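Local coordinates for protein CsuE (Acinetobacter baumannii, PDB 6FJY) that serves as the tip adhesion subunit of archaic chaperone-usher Csu pili, which probably attach the bacterium to surfaces during biofilm formation, at residues S27-F38 / F97-I108; G37-L48 / W131-A139. All coordinates share one frame; numbering follows the deposited sequence.

Contact 1 of 2, residues S27-F38 / F97-I108; sequences SQFNSGLSCTGF and FSGPDGNLPFYI
An antiparallel strand pair interrupted by a beta bulge joins 27-38 to 103-108 in the N-terminal part of CsuE. Ser27 with Ile108 and Phe29 with Phe106 are hydrogen-bonded pairs; Phe29 N reaches Phe106 O at 2.8 Å in an almost straight bond (177° at the hydrogen). Between the Asn30-Pro105 and Ser34-Asn103 pairs the register slips by two residues, where the chain turns a corner at Gly32.

Ser31 works at that corner. Its OG sits between the backbone N and the carbonyl carbon (chi1 63°), a rotation that brings the hydroxyl to 2.7 Å from Leu104 O. The same oxygen also accepts from Ser31 N, nearly along the C=O axis, whereas OG approaches from above the carbonyl plane, so one residue grips the carbonyl twice. Ser31 CB meanwhile lies over a face of the Phe106 ring, 3.5 Å from its centroid, a CH-pi contact. Phe29 comes to Phe106 from another side: its CZ touches Phe106 CB at 3.4 Å, near the plane of the Phe106 ring and at its edge, while Ile108 CG1 packs against Phe29 CD1.

Beyond the bulge, Cys35 N bonds to the carbonyl oxygen of Gly102, which closes the type I turn 99-102. Cys35 CB lies over one face of the Phe97 ring, 3.7 Å from the centroid, with SG set obliquely at 4.1 Å from that centroid. Leu33 CD1 meets the edge of this ring, and Phe38 lies obliquely to it, the planes 38° apart. SG continues into the disulfide to Cys2, tying the N-terminal strand to the aromatic cluster. Antiparallel strands whose Phe29 and Ile108 side chains pack on strand 67-73, Phe29 also reaching strand 119-136, fit the Ig-like beta sandwich of this protein.

Contact 2 of 2, residues G37-L48 / W131-A139; sequences GFSLALANMTYL and WFYSVPAVA
Pro136 fits between two parts of the loop that leads into strand 47-54, and its ring can be followed out from the backbone and back. Pro136 CB comes to 4.1 Å from Ser39 CB. At the far corner, Pro136 CG lies near Asn44 O, and the ring returns through Pro136 CD, which meets Thr46 OG1 at 3.5 Å. The ring thus touches both the start and the end of the loop, as expected for a side chain directed at the opposing segment. Thr46 crosses it at about a right angle and sends its methyl CG2 the other way, onto the two methyls of Val135. The torsion accounts for this division: OG1 stands anti to the carbonyl carbon (chi1 -52°), which leaves CG2 anti to the backbone N. Val135 CG1 also packs on Phe38 CB.

Two backbone bonds join the chains beyond the ring: Ser39 N donates to Pro136 O at 2.8 Å, from well above the carbonyl plane, and Val138 N to Gly37 O. Val138 CG2 presses on that same Gly37 oxygen at 3.3 Å. Ser39 OG, anti to its own nitrogen, accepts from Ala41 N at 2.9 Å, an ST turn that shapes the start of the loop. Farther along, Tyr47 and Ser134 form an antiparallel hydrogen-bonded pair, with Ser134 N donating to Tyr47 O at 2.9 Å (165° at the hydrogen). Leu48 then lies alongside Trp131 and points the same way, its CD2 at the edge of the indole.

Ser134 OG bonds to Arg154 and Glu148, and Trp131 NE1 to Ser169. Backbone pairing sets strand 119-136 between strand 47-54, through Tyr47 and Ser134, and the chain on its other edge, where Tyr133 pairs with Ser149 and Trp131 with Ala167; Val135 and Tyr133 pack against strands 2-4 and 33-35.

Overall arrangement
Contacts 1 and 2 have centres about 14 Å apart and share Gly37 and Phe38, where the chain passes from strand 33-35 into the loop leading to strand 47-54. Their segments alternate along the sequence, so the connections cross. Trp131 of contact 2 supplies direct packing between them: its CH2 lies 3.4 Å from Ser31 OG. The same Trp131 CH2 is 3.7 Å from Phe106 CZ, and other atoms of the indole rest against Leu33 CB and Leu104 CD2. Phe38, common to both, packs into each contact. This packing, mostly apolar, is consistent with one shared sandwich interior; neither contact touches the other protein chain.

Contact 1 of 2, residues S27-F38 / F97-I108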
loop_
_atom_site.group_PDB
_atom_site.type_symbol
_atom_site.label_atom_id
_atom_site.label_comp_id
_atom_site.label_asym_id
_atom_site.label_seq_id
_atom_site.Cartn_x
_atom_site.Cartn_y
_atom_site.Cartn_z
ATOM N N SER D 27 6.844 -0.391 -15.442
ATOM C CA SER D 27 5.612 -0.993 -14.943
ATOM C C SER D 27 4.838 -1.513 -16.149
ATOM O O SER D 27 4.258 -0.735 -16.910
ATOM C CB SER D 27 4.787 -0.006 -14.125
ATOM O OG SER D 27 5.277 0.097 -12.803
ATOM N N GLN D 28 4.835 -2.830 -16.308
ATOM C CA GLN D 28 4.298 -3.474 -17.496
ATOM C C GLN D 28 2.778 -3.445 -17.487
ATOM O O GLN D 28 2.145 -3.814 -16.494
ATOM C CB GLN D 28 4.804 -4.907 -17.563
ATOM C CG GLN D 28 4.089 -5.806 -18.526
ATOM C CD GLN D 28 4.811 -7.135 -18.673
ATOM O OE1 GLN D 28 5.931 -7.308 -18.177
ATOM N NE2 GLN D 28 4.175 -8.078 -19.354
ATOM N N PHE D 29 2.195 -2.990 -18.594
ATOM C CA PHE D 29 0.752 -3.003 -18.770
ATOM C C PHE D 29 0.418 -3.467 -20.182
ATOM O O PHE D 29 1.259 -3.444 -21.084
ATOM C CB PHE D 29 0.134 -1.625 -18.496
ATOM C CG PHE D 29 0.360 -0.615 -19.589
ATOM C CD1 PHE D 29 1.514 0.145 -19.623
ATOM C CD2 PHE D 29 -0.605 -0.394 -20.553
ATOM C CE1 PHE D 29 1.712 1.086 -20.615
ATOM C CE2 PHE D 29 -0.412 0.540 -21.546
ATOM C CZ PHE D 29 0.742 1.285 -21.574
ATOM N N ASN D 30 -0.833 -3.884 -20.363
ATOM C CA ASN D 30 -1.301 -4.397 -21.645
ATOM C C ASN D 30 -1.533 -3.258 -22.629
ATOM O O ASN D 30 -2.233 -2.288 -22.328
ATOM C CB ASN D 30 -2.570 -5.212 -21.446
ATOM C CG ASN D 30 -2.379 -6.306 -20.427
ATOM O OD1 ASN D 30 -1.244 -6.659 -20.085
ATOM N ND2 ASN D 30 -3.479 -6.845 -19.924
ATOM N N SER D 31 -0.919 -3.377 -23.803
ATOM C CA SER D 31 -0.928 -2.295 -24.776
ATOM C C SER D 31 -2.262 -2.172 -25.494
ATOM O O SER D 31 -2.625 -1.080 -25.942
ATOM C CB SER D 31 0.176 -2.525 -25.800
ATOM O OG SER D 31 -0.081 -3.725 -26.515
ATOM N N GLY D 32 -2.988 -3.284 -25.619
ATOM C CA GLY D 32 -4.198 -3.376 -26.417
ATOM C C GLY D 32 -4.151 -4.497 -27.442
ATOM O O GLY D 32 -5.201 -5.007 -27.843
ATOM N N LEU D 33 -2.951 -4.881 -27.868
ATOM C CA LEU D 33 -2.763 -6.029 -28.744
ATOM C C LEU D 33 -2.424 -7.267 -27.912
ATOM O O LEU D 33 -1.778 -7.185 -26.864
ATOM C CB LEU D 33 -1.662 -5.754 -29.773
ATOM C CG LEU D 33 -1.636 -6.489 -31.120
ATOM C CD1 LEU D 33 -0.715 -7.681 -31.083
ATOM C CD2 LEU D 33 -3.028 -6.921 -31.550
ATOM N N SER D 34 -2.900 -8.415 -28.381
ATOM C CA SER D 34 -2.638 -9.705 -27.768
ATOM C C SER D 34 -2.700 -10.771 -28.850
ATOM O O SER D 34 -3.518 -10.676 -29.772
ATOM C CB SER D 34 -3.643 -10.020 -26.651
ATOM O OG SER D 34 -3.386 -9.250 -25.486
ATOM N N CYS D 35 -1.824 -11.775 -28.738
ATOM C CA CYS D 35 -1.755 -12.873 -29.698
ATOM C C CYS D 35 -1.483 -14.179 -28.963
ATOM O O CYS D 35 -0.509 -14.279 -28.210
ATOM C CB CYS D 35 -0.670 -12.621 -30.748
ATOM S SG CYS D 35 -0.949 -11.220 -31.834
ATOM N N THR D 36 -2.357 -15.166 -29.173
ATOM C CA THR D 36 -2.180 -16.538 -28.721
ATOM C C THR D 36 -2.151 -17.464 -29.934
ATOM O O THR D 36 -2.765 -17.178 -30.966
ATOM C CB THR D 36 -3.306 -16.984 -27.776
ATOM O OG1 THR D 36 -4.563 -16.891 -28.458
ATOM C CG2 THR D 36 -3.340 -16.126 -26.521
ATOM N N GLY D 37 -1.427 -18.576 -29.806
ATOM C CA GLY D 37 -1.243 -19.477 -30.929
ATOM C C GLY D 37 -0.259 -19.012 -31.983
ATOM O O GLY D 37 -0.276 -19.529 -33.107
ATOM N N PHE D 38 0.590 -18.038 -31.669
ATOM C CA PHE D 38 1.601 -17.608 -32.622
ATOM C C PHE D 38 2.720 -18.647 -32.711
ATOM O O PHE D 38 3.097 -19.268 -31.715
ATOM C CB PHE D 38 2.157 -16.243 -32.213
ATOM C CG PHE D 38 2.617 -16.186 -30.782
ATOM C CD1 PHE D 38 1.753 -15.786 -29.779
ATOM C CD2 PHE D 38 3.907 -16.555 -30.441
ATOM C CE1 PHE D 38 2.162 -15.753 -28.462
ATOM C CE2 PHE D 38 4.328 -16.512 -29.124
ATOM C CZ PHE D 38 3.449 -16.110 -28.135
ATOM N N PHE D 97 5.270 -11.447 -26.835
ATOM C CA PHE D 97 3.945 -11.750 -26.312
ATOM C C PHE D 97 4.099 -12.478 -24.988
ATOM O O PHE D 97 4.728 -13.537 -24.925
ATOM C CB PHE D 97 3.151 -12.583 -27.313
ATOM C CG PHE D 97 2.879 -11.865 -28.595
ATOM C CD1 PHE D 97 2.001 -10.793 -28.625
ATOM C CD2 PHE D 97 3.496 -12.256 -29.772
ATOM C CE1 PHE D 97 1.750 -10.118 -29.809
ATOM C CE2 PHE D 97 3.242 -11.591 -30.960
ATOM C CZ PHE D 97 2.370 -10.515 -30.977
ATOM N N SER D 98 3.529 -11.905 -23.933
ATOM C CA SER D 98 3.781 -12.335 -22.566
ATOM C C SER D 98 2.499 -12.824 -21.910
ATOM O O SER D 98 1.433 -12.226 -22.072
ATOM C CB SER D 98 4.378 -11.192 -21.739
ATOM O OG SER D 98 4.571 -11.574 -20.393
ATOM N N GLY D 99 2.617 -13.903 -21.152
ATOM C CA GLY D 99 1.499 -14.432 -20.423
ATOM C C GLY D 99 0.672 -15.372 -21.266
ATOM O O GLY D 99 0.848 -15.490 -22.483
ATOM N N PRO D 100 -0.249 -16.078 -20.613
ATOM C CA PRO D 100 -1.162 -16.944 -21.364
ATOM C C PRO D 100 -2.110 -16.171 -22.263
ATOM O O PRO D 100 -2.546 -16.714 -23.284
ATOM C CB PRO D 100 -1.909 -17.699 -20.258
ATOM C CG PRO D 100 -1.845 -16.776 -19.074
ATOM C CD PRO D 100 -0.509 -16.101 -19.165
ATOM N N ASP D 101 -2.435 -14.919 -21.930
ATOM C CA ASP D 101 -3.255 -14.093 -22.811
ATOM C C ASP D 101 -2.469 -13.508 -23.980
ATOM O O ASP D 101 -3.060 -12.803 -24.811
ATOM C CB ASP D 101 -3.917 -12.964 -22.018
ATOM C CG ASP D 101 -5.011 -13.466 -21.084
ATOM O OD1 ASP D 101 -5.324 -14.677 -21.120
ATOM O OD2 ASP D 101 -5.550 -12.648 -20.310
ATOM N N GLY D 102 -1.170 -13.783 -24.064
ATOM C CA GLY D 102 -0.356 -13.296 -25.166
ATOM C C GLY D 102 -0.339 -11.789 -25.281
ATOM O O GLY D 102 -0.363 -11.253 -26.394
ATOM N N ASN D 103 -0.292 -11.092 -24.150
ATOM C CA ASN D 103 -0.377 -9.643 -24.168
ATOM C C ASN D 103 0.928 -9.048 -24.665
ATOM O O ASN D 103 2.007 -9.363 -24.155
ATOM C CB ASN D 103 -0.708 -9.106 -22.778
ATOM C CG ASN D 103 -2.140 -9.387 -22.373
ATOM O OD1 ASN D 103 -3.007 -9.613 -23.218
ATOM N ND2 ASN D 103 -2.395 -9.381 -21.069
ATOM N N LEU D 104 0.836 -8.202 -25.670
ATOM C CA LEU D 104 1.984 -7.405 -26.042
ATOM C C LEU D 104 2.108 -6.286 -25.023
ATOM O O LEU D 104 1.158 -5.516 -24.849
ATOM C CB LEU D 104 1.835 -6.847 -27.444
ATOM C CG LEU D 104 3.112 -6.203 -27.963
ATOM C CD1 LEU D 104 4.237 -7.227 -28.039
ATOM C CD2 LEU D 104 2.850 -5.592 -29.306
ATOM N N PRO D 105 3.214 -6.202 -24.285
ATOM C CA PRO D 105 3.291 -5.241 -23.185
ATOM C C PRO D 105 3.867 -3.899 -23.600
ATOM O O PRO D 105 4.772 -3.799 -24.431
ATOM C CB PRO D 105 4.230 -5.942 -22.193
ATOM C CG PRO D 105 5.141 -6.721 -23.067
ATOM C CD PRO D 105 4.318 -7.179 -24.239
ATOM N N PHE D 106 3.292 -2.857 -23.019
ATOM C CA PHE D 106 3.879 -1.532 -22.945
ATOM C C PHE D 106 4.248 -1.259 -21.491
ATOM O O PHE D 106 3.869 -2.002 -20.579
ATOM C CB PHE D 106 2.915 -0.458 -23.467
ATOM C CG PHE D 106 2.859 -0.338 -24.972
ATOM C CD1 PHE D 106 3.429 -1.295 -25.794
ATOM C CD2 PHE D 106 2.238 0.753 -25.559
ATOM C CE1 PHE D 106 3.370 -1.167 -27.176
ATOM C CE2 PHE D 106 2.178 0.886 -26.935
ATOM C CZ PHE D 106 2.743 -0.076 -27.746
ATOM N N TYR D 107 4.967 -0.163 -21.273
ATOM C CA TYR D 107 5.522 0.130 -19.964
ATOM C C TYR D 107 5.242 1.579 -19.606
ATOM O O TYR D 107 5.349 2.472 -20.452
ATOM C CB TYR D 107 7.043 -0.159 -19.919
ATOM C CG TYR D 107 7.387 -1.605 -20.238
ATOM C CD1 TYR D 107 7.440 -2.569 -19.237
ATOM C CD2 TYR D 107 7.635 -2.010 -21.549
ATOM C CE1 TYR D 107 7.745 -3.893 -19.536
ATOM C CE2 TYR D 107 7.938 -3.333 -21.855
ATOM C CZ TYR D 107 7.993 -4.265 -20.849
ATOM O OH TYR D 107 8.290 -5.573 -21.153
ATOM N N ILE D 108 4.879 1.799 -18.347
ATOM C CA ILE D 108 4.773 3.132 -17.778
ATOM C C ILE D 108 6.046 3.435 -16.998
ATOM O O ILE D 108 6.491 2.635 -16.162
ATOM C CB ILE D 108 3.535 3.264 -16.879
ATOM C CG1 ILE D 108 2.260 3.017 -17.682
ATOM C CG2 ILE D 108 3.491 4.638 -16.253
ATOM C CD1 ILE D 108 0.991 3.268 -16.895
#

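Contact 2 of 2, residues G37-L48 / W131-A139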
loop_
_atom_site.group_PDB
_atom_site.type_symbol
_atom_site.label_atom_id
_atom_site.label_comp_id
_atom_site.label_asym_id
_atom_site.label_seq_id
_atom_site.Cartn_x
_atom_site.Cartn_y
_atom_site.Cartn_z
ATOM N N GLY D 37 -1.427 -18.576 -29.806
ATOM C CA GLY D 37 -1.243 -19.477 -30.929
ATOM C C GLY D 37 -0.259 -19.012 -31.983
ATOM O O GLY D 37 -0.276 -19.529 -33.107
ATOM N N PHE D 38 0.590 -18.038 -31.669
ATOM C CA PHE D 38 1.601 -17.608 -32.622
ATOM C C PHE D 38 2.720 -18.647 -32.711
ATOM O O PHE D 38 3.097 -19.268 -31.715
ATOM C CB PHE D 38 2.157 -16.243 -32.213
ATOM C CG PHE D 38 2.617 -16.186 -30.782
ATOM C CD1 PHE D 38 1.753 -15.786 -29.779
ATOM C CD2 PHE D 38 3.907 -16.555 -30.441
ATOM C CE1 PHE D 38 2.162 -15.753 -28.462
ATOM C CE2 PHE D 38 4.328 -16.512 -29.124
ATOM C CZ PHE D 38 3.449 -16.110 -28.135
ATOM N N SER D 39 3.243 -18.842 -33.920
ATOM C CA SER D 39 4.380 -19.733 -34.111
ATOM C C SER D 39 5.628 -19.174 -33.459
ATOM O O SER D 39 5.943 -17.991 -33.600
ATOM C CB SER D 39 4.686 -19.940 -35.584
ATOM O OG SER D 39 5.881 -20.693 -35.700
ATOM N N LEU D 40 6.348 -20.047 -32.759
ATOM C CA LEU D 40 7.681 -19.756 -32.258
ATOM C C LEU D 40 8.760 -20.334 -33.147
ATOM O O LEU D 40 9.903 -20.479 -32.700
ATOM C CB LEU D 40 7.846 -20.291 -30.838
ATOM C CG LEU D 40 7.214 -19.408 -29.774
ATOM C CD1 LEU D 40 7.395 -20.021 -28.417
ATOM C CD2 LEU D 40 7.797 -18.009 -29.820
ATOM N N ALA D 41 8.424 -20.670 -34.395
ATOM C CA ALA D 41 9.404 -21.294 -35.273
ATOM C C ALA D 41 10.457 -20.296 -35.732
ATOM O O ALA D 41 11.586 -20.692 -36.049
ATOM C CB ALA D 41 8.702 -21.917 -36.475
ATOM N N LEU D 42 10.102 -19.009 -35.772
ATOM C CA LEU D 42 10.929 -17.913 -36.271
ATOM C C LEU D 42 11.228 -18.044 -37.758
ATOM O O LEU D 42 12.119 -17.358 -38.275
ATOM C CB LEU D 42 12.237 -17.774 -35.472
ATOM C CG LEU D 42 12.074 -17.779 -33.939
ATOM C CD1 LEU D 42 13.379 -17.377 -33.238
ATOM C CD2 LEU D 42 10.917 -16.906 -33.478
ATOM N N ALA D 43 10.486 -18.895 -38.466
ATOM C CA ALA D 43 10.736 -19.116 -39.884
ATOM C C ALA D 43 10.092 -18.055 -40.759
ATOM O O ALA D 43 10.502 -17.882 -41.913
ATOM C CB ALA D 43 10.224 -20.493 -40.300
ATOM N N ASN D 44 9.095 -17.353 -40.239
ATOM C CA ASN D 44 8.339 -16.388 -41.013
ATOM C C ASN D 44 8.276 -15.084 -40.239
ATOM O O ASN D 44 8.028 -15.072 -39.031
ATOM C CB ASN D 44 6.926 -16.908 -41.329
ATOM C CG ASN D 44 6.947 -18.166 -42.179
ATOM O OD1 ASN D 44 7.694 -18.258 -43.148
ATOM N ND2 ASN D 44 6.136 -19.145 -41.810
ATOM N N MET D 45 8.523 -13.995 -40.954
ATOM C CA MET D 45 8.554 -12.672 -40.356
ATOM C C MET D 45 7.256 -12.379 -39.626
ATOM O O MET D 45 6.165 -12.694 -40.108
ATOM C CB MET D 45 8.783 -11.623 -41.447
ATOM C CG MET D 45 9.041 -10.232 -40.940
ATOM S SD MET D 45 10.727 -10.034 -40.395
ATOM C CE MET D 45 10.885 -8.294 -40.702
ATOM N N THR D 46 7.375 -11.769 -38.460
ATOM C CA THR D 46 6.215 -11.222 -37.773
ATOM C C THR D 46 6.152 -9.740 -38.112
ATOM O O THR D 46 6.981 -8.954 -37.641
ATOM C CB THR D 46 6.312 -11.438 -36.264
ATOM O OG1 THR D 46 6.561 -12.824 -35.985
ATOM C CG2 THR D 46 5.025 -10.981 -35.589
ATOM N N TYR D 47 5.191 -9.359 -38.953
ATOM C CA TYR D 47 5.014 -7.954 -39.283
ATOM C C TYR D 47 4.141 -7.298 -38.232
ATOM O O TYR D 47 3.086 -7.830 -37.867
ATOM C CB TYR D 47 4.397 -7.774 -40.665
ATOM C CG TYR D 47 5.243 -8.280 -41.804
ATOM C CD1 TYR D 47 6.248 -7.500 -42.355
ATOM C CD2 TYR D 47 5.026 -9.538 -42.338
ATOM C CE1 TYR D 47 7.022 -7.970 -43.408
ATOM C CE2 TYR D 47 5.780 -10.011 -43.389
ATOM C CZ TYR D 47 6.778 -9.226 -43.923
ATOM O OH TYR D 47 7.524 -9.716 -44.965
ATOM N N LEU D 48 4.594 -6.149 -37.738
ATOM C CA LEU D 48 3.830 -5.374 -36.769
ATOM C C LEU D 48 4.352 -3.948 -36.765
ATOM O O LEU D 48 5.531 -3.721 -36.475
ATOM C CB LEU D 48 3.928 -5.984 -35.377
ATOM C CG LEU D 48 2.853 -5.540 -34.380
ATOM C CD1 LEU D 48 2.609 -6.639 -33.370
ATOM C CD2 LEU D 48 3.242 -4.252 -33.670
ATOM N N TRP D 131 -3.162 -0.801 -34.846
ATOM C CA TRP D 131 -2.216 -1.880 -35.075
ATOM C C TRP D 131 -2.376 -2.428 -36.485
ATOM O O TRP D 131 -3.496 -2.587 -36.981
ATOM C CB TRP D 131 -2.427 -3.012 -34.070
ATOM C CG TRP D 131 -2.511 -2.553 -32.654
ATOM C CD1 TRP D 131 -3.620 -2.124 -31.997
ATOM C CD2 TRP D 131 -1.435 -2.483 -31.717
ATOM N NE1 TRP D 131 -3.307 -1.787 -30.707
ATOM C CE2 TRP D 131 -1.969 -2.003 -30.506
ATOM C CE3 TRP D 131 -0.072 -2.791 -31.780
ATOM C CZ2 TRP D 131 -1.183 -1.814 -29.369
ATOM C CZ3 TRP D 131 0.703 -2.606 -30.647
ATOM C CH2 TRP D 131 0.147 -2.119 -29.463
ATOM N N PHE D 132 -1.244 -2.718 -37.116
ATOM C CA PHE D 132 -1.180 -3.387 -38.410
ATOM C C PHE D 132 -0.264 -4.588 -38.209
ATOM O O PHE D 132 0.944 -4.420 -38.009
ATOM C CB PHE D 132 -0.642 -2.452 -39.499
ATOM C CG PHE D 132 -1.347 -1.115 -39.580
ATOM C CD1 PHE D 132 -1.069 -0.103 -38.669
ATOM C CD2 PHE D 132 -2.262 -0.862 -40.592
ATOM C CE1 PHE D 132 -1.711 1.133 -38.752
ATOM C CE2 PHE D 132 -2.904 0.371 -40.691
ATOM C CZ PHE D 132 -2.628 1.370 -39.771
ATOM N N TYR D 133 -0.827 -5.797 -38.233
ATOM C CA TYR D 133 -0.056 -6.979 -37.873
ATOM C C TYR D 133 -0.329 -8.131 -38.830
ATOM O O TYR D 133 -1.403 -8.230 -39.431
ATOM C CB TYR D 133 -0.349 -7.435 -36.432
ATOM C CG TYR D 133 -1.804 -7.729 -36.152
ATOM C CD1 TYR D 133 -2.329 -9.004 -36.354
ATOM C CD2 TYR D 133 -2.652 -6.738 -35.679
ATOM C CE1 TYR D 133 -3.655 -9.277 -36.098
ATOM C CE2 TYR D 133 -3.989 -7.004 -35.419
ATOM C CZ TYR D 133 -4.485 -8.270 -35.635
ATOM O OH TYR D 133 -5.813 -8.526 -35.379
ATOM N N SER D 134 0.674 -9.003 -38.960
ATOM C CA SER D 134 0.533 -10.302 -39.620
ATOM C C SER D 134 1.453 -11.274 -38.888
ATOM O O SER D 134 2.665 -11.298 -39.132
ATOM C CB SER D 134 0.873 -10.238 -41.098
ATOM O OG SER D 134 0.728 -11.517 -41.681
ATOM N N VAL D 135 0.869 -12.072 -38.008
ATOM C CA VAL D 135 1.605 -12.921 -37.075
ATOM C C VAL D 135 1.471 -14.367 -37.530
ATOM O O VAL D 135 0.349 -14.824 -37.776
ATOM C CB VAL D 135 1.092 -12.761 -35.634
ATOM C CG1 VAL D 135 1.987 -13.532 -34.673
ATOM C CG2 VAL D 135 1.015 -11.284 -35.268
ATOM N N PRO D 136 2.568 -15.113 -37.640
ATOM C CA PRO D 136 2.468 -16.530 -37.995
ATOM C C PRO D 136 1.853 -17.340 -36.865
ATOM O O PRO D 136 2.070 -17.069 -35.684
ATOM C CB PRO D 136 3.925 -16.936 -38.250
ATOM C CG PRO D 136 4.731 -15.948 -37.470
ATOM C CD PRO D 136 3.964 -14.666 -37.483
ATOM N N ALA D 137 1.065 -18.337 -37.252
ATOM C CA ALA D 137 0.334 -19.201 -36.337
ATOM C C ALA D 137 1.055 -20.532 -36.170
ATOM O O ALA D 137 1.849 -20.949 -37.018
ATOM C CB ALA D 137 -1.089 -19.444 -36.851
ATOM N N VAL D 138 0.774 -21.197 -35.047
ATOM C CA VAL D 138 1.311 -22.538 -34.858
ATOM C C VAL D 138 0.784 -23.438 -35.971
ATOM O O VAL D 138 -0.308 -23.228 -36.514
ATOM C CB VAL D 138 0.966 -23.116 -33.473
ATOM C CG1 VAL D 138 1.853 -22.513 -32.420
ATOM C CG2 VAL D 138 -0.500 -22.866 -33.124
ATOM N N ALA D 139 1.584 -24.438 -36.324
ATOM C CA ALA D 139 1.234 -25.355 -37.399
ATOM C C ALA D 139 -0.037 -26.147 -37.109
ATOM O O ALA D 139 -0.699 -26.592 -38.050
ATOM C CB ALA D 139 2.407 -26.310 -37.659
#